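Local coordinates for protein sniffer CG10964-PA (Drosophila melanogaster, PDB 1SNY) that probably reduces carbonyl compounds with NADPH as the hydride donor, as a member of the short-chain dehydrogenase/reductase family with a Rossmann fold, at residues I169-I174 with V215-G220; S173-I178 with Y187-S192. All blocks are in the same frame, centred on the assembly; numbering follows the deposited sequence.

Interaction 1 (I169-I174 with V215-G220); sequences INMSSI and VSLHPG. With NAP (NADP nicotinamide-adenine-dinucleotide phosphate), chain B.
I169, N170 and M171 pair in parallel with V215, S216 and L217 as neighbouring strands of the central sheet, the two short strand axes running 31° apart and approaching to 4.7 Å. The bonding is staggered as parallel strands require: N170 N donates to V215 O at 2.9 Å, and N170 O accepts from L217 N at 2.9 Å. At the strand end S172 N follows on L217 O, an atom whose place is less sure.

Side chains alternate between the faces. On one, I169 and V215 lie side by side; with CG2 of I169 anti to its backbone N, it is CD1, at the end of the other branch, that presses on V215 CG2, a tight 3.4 Å. Further along, selenomethionine M171 has CG anti to the backbone N (chi1 -163°) and a bend at chi2, which place its SE 3.8 Å from CD of P219, while its CG lies 3.2 Å from the ribose oxygen O4D of NADP. Helix 235-248 packs against L217 and P219 here. On the other face N170 and S216 turn toward helix 187-207, where T200 bonds both side chains, and N108 holds N170 OD1.

Beyond the strands the chains continue as loops, and the H218 ring becomes the meeting point. It is sandwiched: CB of I174 sits over the centre of one face, 3.7 Å from the centroid in a CH-pi contact, and G220 N lies over the opposite one. ND1 of H218 comes 3.6 Å from C5N of the nicotinamide, which meets the ring at its edge, and P219 CD is equally near C5N. Parallel strands whose C-terminal ends carry the loops that meet the dinucleotide are the arrangement of the Rossmann fold, here at the nicotinamide end of the NADP pocket.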
# COMPACT_ATOMS: atom_id res chain seq x y z
N ILE A 169 15.50 -0.73 -8.64
CA ILE A 169 15.25 -1.95 -7.89
C ILE A 169 14.69 -1.53 -6.54
O ILE A 169 15.37 -0.86 -5.76
CB ILE A 169 16.52 -2.77 -7.63
CG1 ILE A 169 17.30 -2.98 -8.94
CG2 ILE A 169 16.13 -4.13 -7.02
CD1 ILE A 169 16.62 -3.88 -9.94
N ASN A 170 13.44 -1.91 -6.27
CA ASN A 170 12.83 -1.57 -5.00
C ASN A 170 12.92 -2.74 -4.05
O ASN A 170 12.35 -3.80 -4.32
CB ASN A 170 11.36 -1.19 -5.17
CG ASN A 170 11.19 0.12 -5.92
OD1 ASN A 170 11.91 1.09 -5.67
ND2 ASN A 170 10.23 0.15 -6.83
N MSE A 171 13.63 -2.57 -2.96
CA MSE A 171 13.75 -3.65 -2.00
C MSE A 171 12.40 -3.80 -1.32
O MSE A 171 11.98 -2.92 -0.57
CB MSE A 171 14.84 -3.36 -0.97
CG MSE A 171 15.29 -4.60 -0.22
SE MSE A 171 16.25 -5.90 -1.31
CE MSE A 171 15.49 -5.64 -3.07
N SER A 172 11.72 -4.90 -1.60
CA SER A 172 10.41 -5.15 -1.01
C SER A 172 10.52 -6.26 0.02
O SER A 172 11.57 -6.45 0.61
CB SER A 172 9.41 -5.53 -2.12
OG SER A 172 8.08 -5.57 -1.62
N SER A 173 9.43 -7.00 0.25
CA SER A 173 9.43 -8.09 1.22
C SER A 173 8.34 -9.10 0.91
O SER A 173 7.30 -8.73 0.39
CB SER A 173 9.21 -7.55 2.63
OG SER A 173 8.88 -8.62 3.52
N ILE A 174 8.57 -10.38 1.24
CA ILE A 174 7.57 -11.41 0.98
C ILE A 174 6.32 -11.12 1.82
O ILE A 174 5.22 -11.57 1.48
CB ILE A 174 8.11 -12.83 1.31
CG1 ILE A 174 7.13 -13.90 0.79
CG2 ILE A 174 8.27 -12.99 2.80
CD1 ILE A 174 7.04 -14.00 -0.72
N VAL A 215 11.76 -3.37 -10.75
CA VAL A 215 11.35 -4.62 -10.14
C VAL A 215 11.40 -4.51 -8.63
O VAL A 215 12.19 -3.74 -8.08
CB VAL A 215 12.30 -5.78 -10.54
CG1 VAL A 215 12.42 -5.88 -12.06
CG2 VAL A 215 13.67 -5.57 -9.91
N SER A 216 10.52 -5.27 -7.98
CA SER A 216 10.52 -5.33 -6.53
C SER A 216 11.28 -6.61 -6.23
O SER A 216 11.10 -7.62 -6.91
CB SER A 216 9.10 -5.46 -5.98
OG SER A 216 8.43 -4.22 -6.02
N LEU A 217 12.12 -6.58 -5.21
CA LEU A 217 12.89 -7.76 -4.88
C LEU A 217 12.90 -8.05 -3.39
O LEU A 217 13.13 -7.17 -2.56
CB LEU A 217 14.32 -7.61 -5.42
CG LEU A 217 15.29 -8.79 -5.28
CD1 LEU A 217 16.26 -8.79 -6.45
CD2 LEU A 217 16.04 -8.72 -3.96
N HIS A 218 12.61 -9.30 -3.06
CA HIS A 218 12.62 -9.77 -1.68
C HIS A 218 13.99 -10.39 -1.52
O HIS A 218 14.36 -11.30 -2.26
CB HIS A 218 11.53 -10.83 -1.48
CG HIS A 218 11.64 -11.57 -0.18
ND1 HIS A 218 11.59 -10.93 1.04
CD2 HIS A 218 11.80 -12.88 0.09
CE1 HIS A 218 11.72 -11.83 2.01
NE2 HIS A 218 11.85 -13.02 1.45
N PRO A 219 14.78 -9.90 -0.55
CA PRO A 219 16.13 -10.40 -0.29
C PRO A 219 16.15 -11.70 0.50
O PRO A 219 17.21 -12.18 0.89
CB PRO A 219 16.76 -9.26 0.49
CG PRO A 219 15.60 -8.81 1.35
CD PRO A 219 14.45 -8.78 0.36
N GLY A 220 14.97 -12.28 0.71
CA GLY A 220 14.88 -13.50 1.50
C GLY A 220 14.91 -13.06 2.95
O GLY A 220 15.02 -11.87 3.22
PA NAP B . 18.15 -2.46 8.72
O1A NAP B . 17.30 -1.93 9.71
O2A NAP B . 19.41 -3.24 8.97
O5B NAP B . 18.59 -1.29 7.72
C5B NAP B . 17.62 -0.30 7.29
C4B NAP B . 18.54 0.73 6.56
O4B NAP B . 17.63 1.81 6.05
C3B NAP B . 19.54 1.50 7.48
O3B NAP B . 20.72 1.73 6.70
C2B NAP B . 18.78 2.75 7.84
O2B NAP B . 19.54 3.86 8.30
C1B NAP B . 18.04 3.08 6.52
N9A NAP B . 16.95 3.99 6.80
C8A NAP B . 15.79 3.87 7.55
N7A NAP B . 15.04 4.96 7.57
C5A NAP B . 15.76 5.85 6.79
C6A NAP B . 15.47 7.19 6.45
N6A NAP B . 14.39 7.92 6.82
N1A NAP B . 16.40 7.85 5.63
C2A NAP B . 17.57 7.20 5.18
N3A NAP B . 17.87 5.89 5.50
C4A NAP B . 16.94 5.26 6.31
O3 NAP B . 17.29 -3.39 7.77
PN NAP B . 17.65 -4.29 6.53
O1N NAP B . 17.38 -5.70 6.82
O2N NAP B . 19.05 -3.94 6.15
O5D NAP B . 16.59 -3.81 5.46
C5D NAP B . 17.02 -3.47 4.09
C4D NAP B . 15.80 -3.49 3.19
O4D NAP B . 15.38 -4.86 2.96
C3D NAP B . 14.53 -2.76 3.76
O3D NAP B . 13.86 -2.02 2.71
C2D NAP B . 13.71 -3.92 4.31
O2D NAP B . 12.34 -3.62 4.45
C1D NAP B . 13.96 -4.99 3.32
N1N NAP B . 13.85 -6.39 3.79
C2N NAP B . 14.66 -6.99 4.81
C3N NAP B . 14.41 -8.33 5.12
C7N NAP B . 15.24 -9.02 6.21
O7N NAP B . 14.98 -10.19 6.43
N7N NAP B . 16.18 -8.38 6.86
C4N NAP B . 13.37 -9.11 4.43
C5N NAP B . 12.61 -8.46 3.43
C6N NAP B . 12.84 -7.10 3.09
P2B NAP B . 19.87 4.13 9.89
O1X NAP B . 21.03 3.19 10.23
O2X NAP B . 20.25 5.57 9.86
O3X NAP B . 18.62 3.78 10.68

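Interaction 2 (S173-I178 with Y187-S192); sequences SILGSI and YAYRTS. With NAP (NADP nicotinamide-adenine-dinucleotide phosphate), chain B.
Y189, on helix 187-207, reaches across to S173 and L175 of the turn after strand 167-171, and its side chain can be followed outward to the cofactor. From CB, CG anti to the backbone N (chi1 -164°) carries the ring across to the 173-175 turn and the ribose. CD2 meets the L175 methyl CD1 at 3.7 Å, the two side chains crossing at about a right angle. CE2, the next atom along, has S173 OG 3.6 Å away at the ring's edge, whereas CE1 on the other flank looks to the ribose of NADP. At the tip, the hydroxyl touches S173 CB. Y189 OH is also hydrogen-bonded to the ribose hydroxyl O2D of NADP at 2.7 Å, with O2D in the plane of the ring. A water 2.7 Å from Y189 OH also bonds S173 OG, linking the two hydroxyls indirectly.

S173 OG has a further task: it accepts from L175 N at 3.0 Å, closing an ST turn that fixes its rotation at the start of the short 3-10 segment. The next residue of the helix, R190, bonds that segment. Extended from CG to NE, it delivers NH1 to a lone pair of L175 O in the carbonyl plane, although the bond is bent (136° at the hydrogen). NH2 is held by G184 O, so the guanidinium joins the turn to the loop that leads into the helix.

S173 after the fifth strand, beside Y189 and, four residues on in the same helix, K193, is consistent with the Ser-Tyr-Lys active site of short-chain dehydrogenases, the tyrosine and lysine spaced as Y-x-x-x-K; Y189 and K193 both bind NADP.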
# COMPACT_ATOMS: atom_id res chain seq x y z
N SER A 173 9.43 -7.00 0.25
CA SER A 173 9.43 -8.09 1.22
C SER A 173 8.34 -9.10 0.91
O SER A 173 7.30 -8.73 0.39
CB SER A 173 9.21 -7.55 2.63
OG SER A 173 8.88 -8.62 3.52
N ILE A 174 8.57 -10.38 1.24
CA ILE A 174 7.57 -11.41 0.98
C ILE A 174 6.32 -11.12 1.82
O ILE A 174 5.22 -11.57 1.48
CB ILE A 174 8.11 -12.83 1.31
CG1 ILE A 174 7.13 -13.90 0.79
CG2 ILE A 174 8.27 -12.99 2.80
CD1 ILE A 174 7.04 -14.00 -0.72
N LEU A 175 6.50 -10.38 2.90
CA LEU A 175 5.38 -10.02 3.77
C LEU A 175 4.46 -9.07 3.02
O LEU A 175 3.33 -8.80 3.43
CB LEU A 175 5.87 -9.37 5.06
CG LEU A 175 6.78 -10.21 5.96
CD1 LEU A 175 7.14 -9.43 7.20
CD2 LEU A 175 6.08 -11.50 6.34
N GLY A 176 4.97 -8.54 1.91
CA GLY A 176 4.18 -7.64 1.08
C GLY A 176 3.36 -8.46 0.11
O GLY A 176 2.55 -7.91 -0.64
N SER A 177 3.56 -9.77 0.11
CA SER A 177 2.81 -10.65 -0.78
C SER A 177 1.45 -10.90 -0.14
O SER A 177 1.35 -11.66 0.82
CB SER A 177 3.54 -11.98 -0.96
OG SER A 177 2.72 -12.89 -1.68
N ILE A 178 0.41 -10.27 -0.68
CA ILE A 178 -0.92 -10.43 -0.11
C ILE A 178 -1.41 -11.87 -0.27
O ILE A 178 -1.93 -12.46 0.68
CB ILE A 178 -1.92 -9.46 -0.76
CG1 ILE A 178 -1.41 -8.02 -0.60
CG2 ILE A 178 -3.29 -9.59 -0.08
CD1 ILE A 178 -2.29 -6.97 -1.28
N TYR A 187 0.65 -4.66 10.25
CA TYR A 187 -0.07 -3.72 9.39
C TYR A 187 0.77 -2.65 8.72
O TYR A 187 0.70 -2.49 7.51
CB TYR A 187 -1.23 -3.08 10.16
CG TYR A 187 -2.31 -4.09 10.47
CD1 TYR A 187 -2.21 -4.92 11.58
CD2 TYR A 187 -3.40 -4.25 9.61
CE1 TYR A 187 -3.17 -5.91 11.83
CE2 TYR A 187 -4.35 -5.23 9.85
CZ TYR A 187 -4.23 -6.07 10.95
OH TYR A 187 -5.15 -7.08 11.16
N ALA A 188 1.56 -1.90 9.48
CA ALA A 188 2.38 -0.85 8.88
C ALA A 188 3.33 -1.41 7.83
O ALA A 188 3.40 -0.91 6.70
CB ALA A 188 3.17 -0.11 9.97
N TYR A 189 4.06 -2.46 8.20
CA TYR A 189 5.03 -3.04 7.29
C TYR A 189 4.39 -3.64 6.04
O TYR A 189 4.78 -3.29 4.93
CB TYR A 189 5.86 -4.10 8.02
CG TYR A 189 7.12 -4.48 7.27
CD1 TYR A 189 8.16 -3.55 7.11
CD2 TYR A 189 7.26 -5.74 6.70
CE1 TYR A 189 9.32 -3.88 6.40
CE2 TYR A 189 8.41 -6.08 5.98
CZ TYR A 189 9.43 -5.15 5.84
OH TYR A 189 10.56 -5.49 5.14
N ARG A 190 3.40 -4.51 6.22
CA ARG A 190 2.75 -5.14 5.07
C ARG A 190 2.12 -4.13 4.12
O ARG A 190 2.32 -4.20 2.90
CB ARG A 190 1.68 -6.13 5.51
CG ARG A 190 2.20 -7.39 6.18
CD ARG A 190 1.04 -8.34 6.42
NE ARG A 190 1.37 -9.49 7.26
CZ ARG A 190 2.02 -10.57 6.83
NH1 ARG A 190 2.41 -10.66 5.56
NH2 ARG A 190 2.25 -11.58 7.67
N THR A 191 1.36 -3.18 4.65
CA THR A 191 0.74 -2.21 3.77
C THR A 191 1.76 -1.41 2.98
O THR A 191 1.55 -1.10 1.81
CB THR A 191 -0.18 -1.22 4.54
OG1 THR A 191 0.57 -0.55 5.56
CG2 THR A 191 -1.35 -1.96 5.17
N SER A 192 2.88 -1.05 3.62
CA SER A 192 3.89 -0.27 2.94
C SER A 192 4.62 -1.02 1.85
O SER A 192 4.97 -0.44 0.84
CB SER A 192 4.93 0.29 3.94
OG SER A 192 5.81 -0.72 4.43
PA NAP B . 18.15 -2.46 8.72
O1A NAP B . 17.30 -1.93 9.71
O2A NAP B . 19.41 -3.24 8.97
O5B NAP B . 18.59 -1.29 7.72
C5B NAP B . 17.62 -0.30 7.29
C4B NAP B . 18.54 0.73 6.56
O4B NAP B . 17.63 1.81 6.05
C3B NAP B . 19.54 1.50 7.48
O3B NAP B . 20.72 1.73 6.70
C2B NAP B . 18.78 2.75 7.84
O2B NAP B . 19.54 3.86 8.30
C1B NAP B . 18.04 3.08 6.52
N9A NAP B . 16.95 3.99 6.80
C8A NAP B . 15.79 3.87 7.55
N7A NAP B . 15.04 4.96 7.57
C5A NAP B . 15.76 5.85 6.79
C6A NAP B . 15.47 7.19 6.45
N6A NAP B . 14.39 7.92 6.82
N1A NAP B . 16.40 7.85 5.63
C2A NAP B . 17.57 7.20 5.18
N3A NAP B . 17.87 5.89 5.50
C4A NAP B . 16.94 5.26 6.31
O3 NAP B . 17.29 -3.39 7.77
PN NAP B . 17.65 -4.29 6.53
O1N NAP B . 17.38 -5.70 6.82
O2N NAP B . 19.05 -3.94 6.15
O5D NAP B . 16.59 -3.81 5.46
C5D NAP B . 17.02 -3.47 4.09
C4D NAP B . 15.80 -3.49 3.19
O4D NAP B . 15.38 -4.86 2.96
C3D NAP B . 14.53 -2.76 3.76
O3D NAP B . 13.86 -2.02 2.71
C2D NAP B . 13.71 -3.92 4.31
O2D NAP B . 12.34 -3.62 4.45
C1D NAP B . 13.96 -4.99 3.32
N1N NAP B . 13.85 -6.39 3.79
C2N NAP B . 14.66 -6.99 4.81
C3N NAP B . 14.41 -8.33 5.12
C7N NAP B . 15.24 -9.02 6.21
O7N NAP B . 14.98 -10.19 6.43
N7N NAP B . 16.18 -8.38 6.86
C4N NAP B . 13.37 -9.11 4.43
C5N NAP B . 12.61 -8.46 3.43
C6N NAP B . 12.84 -7.10 3.09
P2B NAP B . 19.87 4.13 9.89
O1X NAP B . 21.03 3.19 10.23
O2X NAP B . 20.25 5.57 9.86
O3X NAP B . 18.62 3.78 10.68
O HOH W 1 10.79 -8.03 6.13

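How the interactions relate
The two contacts start from the same piece of chain, 169-178, and share S173 and I174, with centres 11 Å apart. The centre of interaction 1, in the sheet, is about 8 Å from the centre of the chain, and that of interaction 2, where the turn meets helix 187-207, about 16 Å. That helix connects the two strands of interaction 1, completing a beta-alpha-beta crossover. S173 belongs to both contacts: its CB is 3.6 Å from C5N of the nicotinamide and 3.5 Å from Y189 OH. Interactions 1 and 2 thus meet successive parts of the same NADP, the nicotinamide and the ribose that carries it.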